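Mirolysin (Tannerella forsythia, PDB 6R7V) is a zinc-dependent metallopeptidase of the pappalysin family, captured here as a zymogen and probably cleaving peptide bonds once its cysteine-switch latency is lifted. Local coordinates at residues W212-H217 / R287-T292; D230-T235 / K280-R285; I68-V73 / K187-D192; I62-I67 / N116-T121. The protein carries 1 engineered substitution. One frame throughout, in Å; residues are numbered along the deposited sequence. Where two conformers were deposited one is given.

Interaction 1 (W212-H217 / R287-T292); sequences WLDLRH and RSLFDT. With ZN (zinc ion), chain D.
Leu289 pushes its CD1 methyl up against the backbone just past helix 203-212, with Leu289 CD1 lying 3.5 Å from Leu213 CA. With CG anti to the carbonyl carbon (chi1 -66°), Leu213 brings CD2 to the rim of the Phe290 ring, close to the ring plane, with Leu213 CD2 3.6 Å from Phe290 CE2, and the two side chains cross at about a right angle. Asp214 joins through its methylene, its CB 4.0 Å from Leu289 CD1.

One shell out, the Asp214 carboxylate makes a salt bridge from OD2 to Arg285 on helix 280-288. With a positive phi of 82°, Asp214 is the C-prime residue of the Schellman motif ending helix 203-212, at the place where the metzincin zinc signature usually has glycine. On the other segment, a type I turn from Ser288 to Asp291 sets Leu289 and Phe290 on the contact.

The chain then runs on to His217, whose NE2 binds the zinc at 2.0 Å alongside His207, His211 and Cys6. Between the segments the grip is entirely van der Waals; the Asp214-Arg285 salt bridge adds a charged tie between the end of helix 203-212, just ahead of the third zinc histidine, and helix 280-288.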
# COMPACT_ATOMS: atom_id res chain seq x y z
N TRP A 212 0.37 3.81 -1.26
CA TRP A 212 -0.73 4.66 -1.74
C TRP A 212 -1.07 5.76 -0.70
O TRP A 212 -1.62 6.82 -1.07
CB TRP A 212 -1.91 3.72 -2.01
CG TRP A 212 -3.15 4.39 -2.52
CD1 TRP A 212 -3.38 4.84 -3.79
CD2 TRP A 212 -4.34 4.61 -1.78
NE1 TRP A 212 -4.64 5.38 -3.87
CE2 TRP A 212 -5.24 5.29 -2.63
CE3 TRP A 212 -4.71 4.35 -0.46
CZ2 TRP A 212 -6.53 5.66 -2.21
CZ3 TRP A 212 -5.98 4.73 -0.04
CH2 TRP A 212 -6.86 5.41 -0.90
N LEU A 213 -0.72 5.51 0.60
CA LEU A 213 -0.88 6.43 1.70
C LEU A 213 0.46 7.12 2.07
O LEU A 213 0.66 7.60 3.19
CB LEU A 213 -1.53 5.75 2.90
CG LEU A 213 -2.98 5.31 2.66
CD1 LEU A 213 -3.50 4.53 3.84
CD2 LEU A 213 -3.91 6.52 2.33
N ASP A 214 1.34 7.23 1.08
CA ASP A 214 2.55 8.07 1.10
C ASP A 214 3.76 7.46 1.80
O ASP A 214 4.79 8.16 1.95
CB ASP A 214 2.25 9.47 1.72
CG ASP A 214 2.90 10.61 0.99
OD1 ASP A 214 3.24 10.43 -0.17
OD2 ASP A 214 3.08 11.69 1.60
N LEU A 215 3.71 6.21 2.21
CA LEU A 215 4.88 5.63 2.87
C LEU A 215 5.89 5.11 1.87
O LEU A 215 5.51 4.60 0.79
CB LEU A 215 4.48 4.47 3.79
CG LEU A 215 3.49 4.80 4.90
CD1 LEU A 215 3.30 3.60 5.80
CD2 LEU A 215 3.93 6.03 5.72
N ARG A 216 7.15 5.15 2.29
CA ARG A 216 8.27 4.64 1.50
C ARG A 216 8.86 3.41 2.14
O ARG A 216 8.75 3.20 3.36
CB ARG A 216 9.37 5.70 1.43
CG ARG A 216 8.93 6.95 0.72
CD ARG A 216 10.13 7.81 0.48
NE ARG A 216 9.75 9.14 0.02
CZ ARG A 216 10.62 10.05 -0.39
NH1 ARG A 216 11.91 9.75 -0.46
NH2 ARG A 216 10.21 11.26 -0.74
N HIS A 217 9.64 2.68 1.35
CA HIS A 217 10.41 1.57 1.90
C HIS A 217 11.26 2.03 3.06
O HIS A 217 11.91 3.08 2.98
CB HIS A 217 11.29 0.98 0.83
CG HIS A 217 10.49 0.25 -0.20
ND1 HIS A 217 10.90 0.19 -1.50
CD2 HIS A 217 9.31 -0.39 -0.08
CE1 HIS A 217 9.98 -0.51 -2.14
NE2 HIS A 217 8.98 -0.86 -1.34
N ARG A 287 -2.39 9.43 7.73
CA ARG A 287 -3.62 10.15 8.04
C ARG A 287 -3.62 11.59 7.55
O ARG A 287 -4.69 12.17 7.28
CB ARG A 287 -3.86 10.16 9.55
CG ARG A 287 -4.14 8.75 10.09
CD ARG A 287 -4.38 8.81 11.60
NE ARG A 287 -5.53 9.65 11.96
CZ ARG A 287 -6.80 9.28 11.86
NH1 ARG A 287 -7.12 8.05 11.43
NH2 ARG A 287 -7.78 10.13 12.18
N SER A 288 -2.41 12.16 7.41
CA SER A 288 -2.27 13.55 6.97
C SER A 288 -2.86 13.79 5.57
O SER A 288 -3.27 14.92 5.27
CB SER A 288 -0.80 13.98 7.00
OG SER A 288 -0.04 13.43 5.95
N LEU A 289 -2.96 12.75 4.75
CA LEU A 289 -3.53 12.88 3.39
C LEU A 289 -5.01 13.16 3.42
O LEU A 289 -5.57 13.54 2.39
CB LEU A 289 -3.29 11.59 2.59
CG LEU A 289 -1.84 11.18 2.39
CD1 LEU A 289 -1.77 9.83 1.75
CD2 LEU A 289 -1.07 12.16 1.51
N PHE A 290 -5.64 13.04 4.60
CA PHE A 290 -7.08 13.25 4.70
C PHE A 290 -7.38 14.55 5.44
O PHE A 290 -8.52 14.76 5.84
CB PHE A 290 -7.73 12.04 5.35
CG PHE A 290 -7.49 10.79 4.54
CD1 PHE A 290 -8.41 10.39 3.57
CD2 PHE A 290 -6.37 10.00 4.77
CE1 PHE A 290 -8.18 9.23 2.83
CE2 PHE A 290 -6.14 8.84 4.03
CZ PHE A 290 -7.04 8.47 3.05
N ASP A 291 -6.38 15.44 5.59
CA ASP A 291 -6.56 16.77 6.18
C ASP A 291 -7.82 17.36 5.54
O ASP A 291 -7.91 17.38 4.32
CB ASP A 291 -5.30 17.60 5.86
CG ASP A 291 -5.34 19.04 6.29
OD1 ASP A 291 -6.19 19.79 5.77
OD2 ASP A 291 -4.49 19.43 7.10
N THR A 292 -8.82 17.75 6.35
CA THR A 292 -10.14 18.17 5.84
C THR A 292 -10.13 19.44 4.96
O THR A 292 -11.09 19.65 4.21
CB THR A 292 -11.14 18.37 6.99
OG1 THR A 292 -10.67 19.41 7.83
CG2 THR A 292 -11.37 17.10 7.81
ZN ZN D . 7.08 -1.40 -1.78

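Interaction 2 (D230-T235 / K280-R285); sequences DNIADT and KGQVER. With CA (calcium ion), chain C.
Asp234 and Ile232 both close on Gly281, bringing a calcium-binding loop that starts with an Asx turn onto the first turns of helix 280-288. The tight part lies around this glycine. Its amide donates to the Asp234 carboxylate, Gly281 N to Asp234 OD2 2.9 Å, entering on the syn side but 28° out of the carboxylate plane; the other oxygen, OD1, is bonded to Thr279. Because Gly281 has no side chain, Ile232 can lay CG2 against the helix backbone, 3.8 Å from Gln282 N. Ile232 CD1 reaches further along to Arg285 CB, while its CG1 touches Gln282 CG, the two side chains crossing at about a right angle. Thr235 CG2 packs on the amide end of Gln282, whose OE1 is engaged by Thr279 and Asn265.

The other flank is looser and wetter. Bends at chi2 (62°) and chi3 (75°) of Arg285 carry its guanidinium back beside Asn231, whose CB lies near NH2, oblique to the guanidinium plane; a salt bridge to Glu30 holds NH2. One water links Arg285 NH2 to Asn231 O, and another joins Gln282 NE2 to Asp230 OD2.

Four waters complete the calcium shell, together with Asp230 OD1, Ile232 O and both oxygens of Thr235. Asp230 spans loop and ion: OD1 binds the calcium at 2.4 Å and also accepts from Ile232 N, which comes from above the carboxylate plane, while OD2 takes the Thr235 hydroxyl on its syn lone pair, Thr235 OG1 to Asp230 OD2 2.7 Å.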
# COMPACT_ATOMS: atom_id res chain seq x y z
N ASP A 230 13.16 7.22 4.75
CA ASP A 230 11.74 7.01 4.51
C ASP A 230 10.97 8.21 5.07
O ASP A 230 9.75 8.21 5.05
CB ASP A 230 11.24 5.67 5.10
CG ASP A 230 11.27 5.57 6.61
OD1 ASP A 230 11.97 6.39 7.26
OD2 ASP A 230 10.60 4.66 7.15
N ASN A 231 11.68 9.26 5.53
CA ASN A 231 11.09 10.49 6.09
C ASN A 231 10.28 10.23 7.35
O ASN A 231 9.47 11.08 7.73
CB ASN A 231 10.25 11.27 5.06
CG ASN A 231 11.04 11.63 3.82
OD1 ASN A 231 10.66 11.28 2.71
ND2 ASN A 231 12.18 12.28 3.99
N ILE A 232 10.52 9.09 8.03
CA ILE A 232 9.86 8.78 9.30
C ILE A 232 10.91 8.69 10.40
O ILE A 232 11.79 7.82 10.36
CB ILE A 232 9.03 7.49 9.20
CG1 ILE A 232 8.05 7.48 7.99
CG2 ILE A 232 8.29 7.26 10.53
CD1 ILE A 232 6.89 8.44 8.05
N ALA A 233 10.83 9.60 11.40
CA ALA A 233 11.84 9.61 12.45
C ALA A 233 11.82 8.37 13.36
O ALA A 233 12.89 7.96 13.84
CB ALA A 233 11.69 10.87 13.30
N ASP A 234 10.63 7.73 13.57
CA ASP A 234 10.62 6.62 14.52
C ASP A 234 10.88 5.25 13.85
O ASP A 234 10.90 4.23 14.55
CB ASP A 234 9.36 6.61 15.38
CG ASP A 234 8.08 6.38 14.63
OD1 ASP A 234 8.15 6.12 13.41
OD2 ASP A 234 7.01 6.41 15.27
N THR A 235 11.17 5.22 12.52
CA THR A 235 11.65 4.00 11.90
C THR A 235 13.19 4.13 11.91
O THR A 235 13.74 5.09 11.32
CB THR A 235 11.07 3.76 10.50
OG1 THR A 235 11.29 4.95 9.75
CG2 THR A 235 9.61 3.39 10.55
N LYS A 280 3.87 4.81 14.88
CA LYS A 280 3.06 6.02 15.05
C LYS A 280 3.42 7.09 14.00
O LYS A 280 2.53 7.80 13.52
CB LYS A 280 3.27 6.59 16.45
CG LYS A 280 2.69 5.67 17.53
CD LYS A 280 3.10 6.13 18.93
CE LYS A 280 2.55 5.20 19.98
NZ LYS A 280 3.06 5.56 21.34
N GLY A 281 4.71 7.24 13.69
CA GLY A 281 5.12 8.22 12.69
C GLY A 281 4.59 7.91 11.30
O GLY A 281 4.22 8.82 10.54
N GLN A 282 4.56 6.61 10.93
CA GLN A 282 3.99 6.22 9.64
C GLN A 282 2.49 6.51 9.64
O GLN A 282 2.00 7.04 8.66
CB GLN A 282 4.25 4.74 9.36
CG GLN A 282 5.72 4.44 9.02
CD GLN A 282 5.96 2.95 8.96
OE1 GLN A 282 5.45 2.18 9.80
NE2 GLN A 282 6.70 2.50 7.93
N VAL A 283 1.78 6.19 10.74
CA VAL A 283 0.35 6.51 10.87
C VAL A 283 0.09 8.02 10.65
O VAL A 283 -0.87 8.38 9.96
CB VAL A 283 -0.16 6.08 12.27
CG1 VAL A 283 -1.50 6.75 12.60
CG2 VAL A 283 -0.28 4.56 12.31
N GLU A 284 0.88 8.87 11.28
CA GLU A 284 0.71 10.31 11.13
C GLU A 284 0.81 10.71 9.67
O GLU A 284 -0.02 11.50 9.20
CB GLU A 284 1.76 11.08 11.95
CG GLU A 284 1.57 11.01 13.46
CD GLU A 284 2.70 11.68 14.22
OE1 GLU A 284 2.65 12.91 14.40
OE2 GLU A 284 3.65 10.96 14.62
N ARG A 285 1.79 10.15 8.94
CA ARG A 285 1.97 10.50 7.55
C ARG A 285 0.76 10.05 6.73
O ARG A 285 0.28 10.81 5.88
CB ARG A 285 3.27 9.88 7.02
CG ARG A 285 3.46 10.00 5.53
CD ARG A 285 3.54 11.43 5.05
NE ARG A 285 4.82 12.02 5.37
CZ ARG A 285 5.75 12.32 4.48
NH1 ARG A 285 5.51 12.17 3.18
NH2 ARG A 285 6.90 12.82 4.87
CA CA C . 13.32 6.34 9.25
O HOH W 1 8.18 4.05 6.01
O HOH W 2 15.06 6.47 7.37
O HOH W 3 7.17 12.50 7.63
O HOH W 4 13.96 4.05 8.54
O HOH W 5 15.21 7.28 10.31
O HOH W 6 13.65 8.71 8.36

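Interaction 3 (I68-V73 / K187-D192); sequences ISQIQV and KHFGRD
Gln70 and Ser69 supply hydrogen bonds that clip the loop after strand 182-185 onto helix 64-77. Gly190 N donates to Gln70 OE1 at 2.8 Å, from above the amide plane (40°), and Arg191 N donates to Ser69 OG at 2.9 Å. Both bonds are fairly straight, and they take two successive loop amides with two successive helix residues. Ser69 OG is also hydrogen-bonded to Gln66 O, within its own helix. The bare CA of Gly190 lets the chain sit this close, Ser69 OG being 3.3 Å from Gly190 CA.

A CH-pi contact comes next. Gln70 CG is anti to the backbone N (chi1 -179°), which lays it over one face of Phe189, 3.8 Å from the ring centroid; strands 45-55 and 152-157 also touch this ring.

Farther along the helix, Val73 CG2 sits over one face of the Arg191 guanidinium, 3.8 Å from Arg191 CZ. The Glu76 carboxylate takes Arg191 NH2 in a salt bridge.

A water accepts from Arg191 NE and donates to Gln72 OE1.

Polar side chains thus pair with main-chain amides, while Gln70 NE2 goes on to Gly202 O. This implies a loop held by its backbone as much as by its side chains.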
# COMPACT_ATOMS: atom_id res chain seq x y z
N ILE A 68 -12.58 -10.95 0.26
CA ILE A 68 -13.07 -10.49 1.56
C ILE A 68 -11.97 -10.71 2.63
O ILE A 68 -11.79 -9.85 3.50
CB ILE A 68 -14.36 -11.28 1.87
CG1 ILE A 68 -15.50 -10.77 0.94
CG2 ILE A 68 -14.77 -11.22 3.38
CD1 ILE A 68 -16.71 -11.69 0.90
N SER A 69 -11.23 -11.82 2.54
CA SER A 69 -10.15 -12.04 3.50
C SER A 69 -9.09 -10.95 3.37
O SER A 69 -8.53 -10.55 4.38
CB SER A 69 -9.52 -13.42 3.36
OG SER A 69 -8.61 -13.53 2.28
N GLN A 70 -8.84 -10.41 2.15
CA GLN A 70 -7.87 -9.33 2.04
C GLN A 70 -8.36 -8.05 2.71
O GLN A 70 -7.57 -7.33 3.35
CB GLN A 70 -7.55 -9.04 0.56
CG GLN A 70 -6.50 -7.93 0.39
CD GLN A 70 -5.17 -8.33 0.99
OE1 GLN A 70 -4.46 -9.15 0.42
NE2 GLN A 70 -4.78 -7.76 2.12
N ILE A 71 -9.66 -7.76 2.58
CA ILE A 71 -10.22 -6.57 3.22
C ILE A 71 -10.12 -6.73 4.74
O ILE A 71 -9.79 -5.76 5.45
CB ILE A 71 -11.67 -6.34 2.75
CG1 ILE A 71 -11.71 -6.23 1.22
CG2 ILE A 71 -12.24 -5.05 3.40
CD1 ILE A 71 -10.79 -5.12 0.58
N GLN A 72 -10.34 -7.96 5.22
CA GLN A 72 -10.19 -8.27 6.66
C GLN A 72 -8.76 -7.96 7.14
O GLN A 72 -8.57 -7.29 8.17
CB GLN A 72 -10.51 -9.73 6.92
CG GLN A 72 -10.47 -10.10 8.40
CD GLN A 72 -10.72 -11.57 8.66
OE1 GLN A 72 -10.52 -12.43 7.79
NE2 GLN A 72 -11.15 -11.87 9.87
N VAL A 73 -7.76 -8.39 6.36
CA VAL A 73 -6.36 -8.14 6.72
C VAL A 73 -6.07 -6.63 6.74
O VAL A 73 -5.41 -6.15 7.68
CB VAL A 73 -5.42 -8.86 5.73
CG1 VAL A 73 -3.96 -8.39 5.90
CG2 VAL A 73 -5.48 -10.39 5.92
N LYS A 187 -1.66 -14.35 -6.97
CA LYS A 187 -1.24 -15.44 -6.10
C LYS A 187 -0.97 -14.96 -4.69
O LYS A 187 -0.70 -15.80 -3.82
CB LYS A 187 0.05 -16.08 -6.65
CG LYS A 187 -0.12 -16.93 -7.87
CD LYS A 187 1.25 -17.36 -8.36
CE LYS A 187 1.15 -18.25 -9.57
NZ LYS A 187 2.49 -18.54 -10.13
N HIS A 188 -0.98 -13.64 -4.44
CA HIS A 188 -0.60 -13.14 -3.12
C HIS A 188 -1.63 -12.13 -2.62
O HIS A 188 -1.28 -11.13 -1.99
CB HIS A 188 0.82 -12.55 -3.21
CG HIS A 188 1.80 -13.56 -3.73
ND1 HIS A 188 2.10 -14.70 -3.01
CD2 HIS A 188 2.48 -13.61 -4.91
CE1 HIS A 188 2.95 -15.40 -3.75
NE2 HIS A 188 3.21 -14.79 -4.90
N PHE A 189 -2.90 -12.41 -2.92
CA PHE A 189 -4.03 -11.59 -2.52
C PHE A 189 -4.87 -12.37 -1.56
O PHE A 189 -5.21 -13.53 -1.83
CB PHE A 189 -4.86 -11.15 -3.75
CG PHE A 189 -5.74 -9.96 -3.52
CD1 PHE A 189 -7.11 -10.12 -3.28
CD2 PHE A 189 -5.20 -8.68 -3.44
CE1 PHE A 189 -7.92 -9.00 -3.06
CE2 PHE A 189 -6.01 -7.58 -3.19
CZ PHE A 189 -7.37 -7.74 -3.05
N GLY A 190 -5.20 -11.74 -0.44
CA GLY A 190 -5.97 -12.43 0.59
C GLY A 190 -5.11 -13.28 1.50
O GLY A 190 -3.89 -13.41 1.31
N ARG A 191 -5.75 -13.86 2.51
CA ARG A 191 -5.04 -14.65 3.52
C ARG A 191 -5.38 -16.12 3.40
O ARG A 191 -6.56 -16.46 3.33
CB ARG A 191 -5.42 -14.12 4.91
CG ARG A 191 -4.78 -14.93 6.05
CD ARG A 191 -4.67 -14.09 7.32
NE ARG A 191 -5.99 -13.72 7.83
CZ ARG A 191 -6.17 -12.81 8.79
NH1 ARG A 191 -5.14 -12.16 9.30
NH2 ARG A 191 -7.39 -12.53 9.22
N ASP A 192 -4.35 -16.99 3.41
CA ASP A 192 -4.53 -18.45 3.30
C ASP A 192 -5.31 -18.72 1.99
O ASP A 192 -5.11 -17.99 1.02
CB ASP A 192 -5.19 -19.03 4.59
CG ASP A 192 -4.42 -18.67 5.86
OD1 ASP A 192 -3.19 -18.44 5.78
OD2 ASP A 192 -5.05 -18.65 6.95
O HOH W 7 -1.84 -9.09 -0.23
O HOH W 8 -8.60 -14.49 6.76

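Interaction 4 (I62-I67 / N116-T121); sequences ISDAQI and NGITRT
The capped N-terminus of helix 64-77 meets strand 118-122, a helix-on-sheet junction in which Arg120 reaches across from the strand. Its end-on NH1 and NH2 both grip one carbonyl, that of Ile62: Arg120 NH1 to Ile62 O is 2.6 Å and Arg120 NH2 to Ile62 O is 2.9 Å, with the oxygen almost in the guanidinium plane. NH2 also forms a salt bridge, Arg120 NH2 to Asp64 OD2 2.8 Å, approached nearly along the carboxylate C-O bond; carboxylate and guanidinium are close to coplanar, 24° apart. A bend at chi2 (-96°) swings the arginine towards the helix, and a water bridges Arg120 NE and Asp64 OD2.

Next to the arginine, Ile67 and Ile118 reach for each other tip to tip, with Ile67 CD1 3.8 Å from Ile118 CG2. Ile67 also rests on Val51 and Val53 of strand 45-55.

Ser63 is the N-cap, Ser63 OG accepting from Gln66 N at 2.9 Å, and Asn116 OD1 makes an Asx turn with Ile118 N.

Placed in the first turn, the Asp64 carboxylate probably suits the positive end of the helix dipole, and Arg120 would balance its charge while tying down the carbonyl just ahead of the cap.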
# COMPACT_ATOMS: atom_id res chain seq x y z
N ILE A 62 -9.90 -15.32 -8.82
CA ILE A 62 -9.92 -15.66 -7.40
C ILE A 62 -11.30 -15.45 -6.76
O ILE A 62 -12.06 -14.60 -7.19
CB ILE A 62 -8.80 -14.92 -6.62
CG1 ILE A 62 -9.00 -13.39 -6.67
CG2 ILE A 62 -7.42 -15.34 -7.19
CD1 ILE A 62 -8.18 -12.64 -5.57
N SER A 63 -11.57 -16.21 -5.70
CA SER A 63 -12.88 -16.25 -5.05
C SER A 63 -13.25 -14.97 -4.30
O SER A 63 -12.38 -14.19 -3.87
CB SER A 63 -12.95 -17.44 -4.09
OG SER A 63 -12.20 -17.20 -2.90
N ASP A 64 -14.56 -14.75 -4.14
CA ASP A 64 -15.05 -13.62 -3.38
C ASP A 64 -14.52 -13.72 -1.93
O ASP A 64 -14.10 -12.70 -1.36
CB ASP A 64 -16.59 -13.61 -3.35
CG ASP A 64 -17.31 -13.13 -4.60
OD1 ASP A 64 -18.56 -13.09 -4.58
OD2 ASP A 64 -16.62 -12.78 -5.60
N ALA A 65 -14.51 -14.96 -1.35
CA ALA A 65 -14.01 -15.21 0.01
C ALA A 65 -12.54 -14.81 0.10
O ALA A 65 -12.14 -14.23 1.11
CB ALA A 65 -14.19 -16.67 0.42
N GLN A 66 -11.75 -15.04 -0.96
CA GLN A 66 -10.33 -14.66 -0.99
C GLN A 66 -10.20 -13.13 -0.90
O GLN A 66 -9.39 -12.59 -0.15
CB GLN A 66 -9.66 -15.20 -2.25
CG GLN A 66 -8.13 -15.26 -2.17
CD GLN A 66 -7.62 -16.21 -1.10
OE1 GLN A 66 -8.22 -17.26 -0.82
NE2 GLN A 66 -6.48 -15.88 -0.53
N ILE A 67 -11.06 -12.42 -1.64
CA ILE A 67 -11.05 -10.96 -1.66
C ILE A 67 -11.50 -10.37 -0.31
O ILE A 67 -10.87 -9.44 0.23
CB ILE A 67 -11.92 -10.45 -2.80
CG1 ILE A 67 -11.28 -10.83 -4.14
CG2 ILE A 67 -12.16 -8.94 -2.66
CD1 ILE A 67 -12.24 -10.69 -5.30
N ASN A 116 -21.25 -5.21 -5.29
CA ASN A 116 -20.64 -5.86 -4.13
C ASN A 116 -19.19 -5.34 -3.97
O ASN A 116 -18.50 -5.78 -3.06
CB ASN A 116 -20.66 -7.40 -4.25
CG ASN A 116 -19.87 -7.94 -5.44
OD1 ASN A 116 -19.45 -7.21 -6.35
ND2 ASN A 116 -19.65 -9.25 -5.47
N GLY A 117 -18.75 -4.46 -4.89
CA GLY A 117 -17.42 -3.84 -4.88
C GLY A 117 -16.34 -4.71 -5.50
O GLY A 117 -15.14 -4.47 -5.28
N ILE A 118 -16.75 -5.76 -6.24
CA ILE A 118 -15.84 -6.65 -6.95
C ILE A 118 -16.23 -6.63 -8.42
O ILE A 118 -17.41 -6.90 -8.76
CB ILE A 118 -15.87 -8.08 -6.37
CG1 ILE A 118 -15.46 -8.10 -4.86
CG2 ILE A 118 -15.00 -9.04 -7.23
CD1 ILE A 118 -15.79 -9.41 -4.11
N THR A 119 -15.27 -6.33 -9.31
CA THR A 119 -15.53 -6.42 -10.75
C THR A 119 -14.74 -7.60 -11.28
O THR A 119 -13.73 -7.99 -10.69
CB THR A 119 -15.18 -5.15 -11.51
OG1 THR A 119 -13.75 -4.95 -11.53
CG2 THR A 119 -15.88 -3.89 -10.95
N ARG A 120 -15.21 -8.17 -12.38
CA ARG A 120 -14.59 -9.32 -13.03
C ARG A 120 -14.44 -9.02 -14.50
O ARG A 120 -15.45 -8.76 -15.17
CB ARG A 120 -15.44 -10.59 -12.84
CG ARG A 120 -15.84 -10.91 -11.40
CD ARG A 120 -14.89 -11.90 -10.82
NE ARG A 120 -15.15 -12.20 -9.41
CZ ARG A 120 -14.28 -12.84 -8.67
NH1 ARG A 120 -13.13 -13.26 -9.19
NH2 ARG A 120 -14.54 -13.08 -7.39
N THR A 121 -13.21 -9.09 -15.01
CA THR A 121 -12.93 -8.80 -16.41
C THR A 121 -12.08 -9.89 -16.97
O THR A 121 -10.94 -10.07 -16.55
CB THR A 121 -12.20 -7.44 -16.57
OG1 THR A 121 -12.93 -6.43 -15.86
CG2 THR A 121 -12.00 -7.05 -18.06
O HOH W 9 -17.59 -11.90 -8.10

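Overall arrangement
The four contacts form two pairs on opposite sides of the chain's centre. Interactions 4 and 3 share helix 64-77, their centres about 11 Å apart and their segments alternating along the sequence; Gln66 joins them by probable hydrogen bonds to Phe189 O and Asp192 O. Interactions 1 and 2 come later and share helix 280-288, their centres about 10 Å apart, with interaction 2 falling between the segments of interaction 1 in sequence. Interactions 2 and 4 stand farthest apart, about 33 Å between centres. One pair thus ties helix 64-77 to the mixed sheet and the loop leaving strand 182-185, while the other gathers the zinc-binding stretch and a calcium loop against helix 280-288 and the turn that follows it.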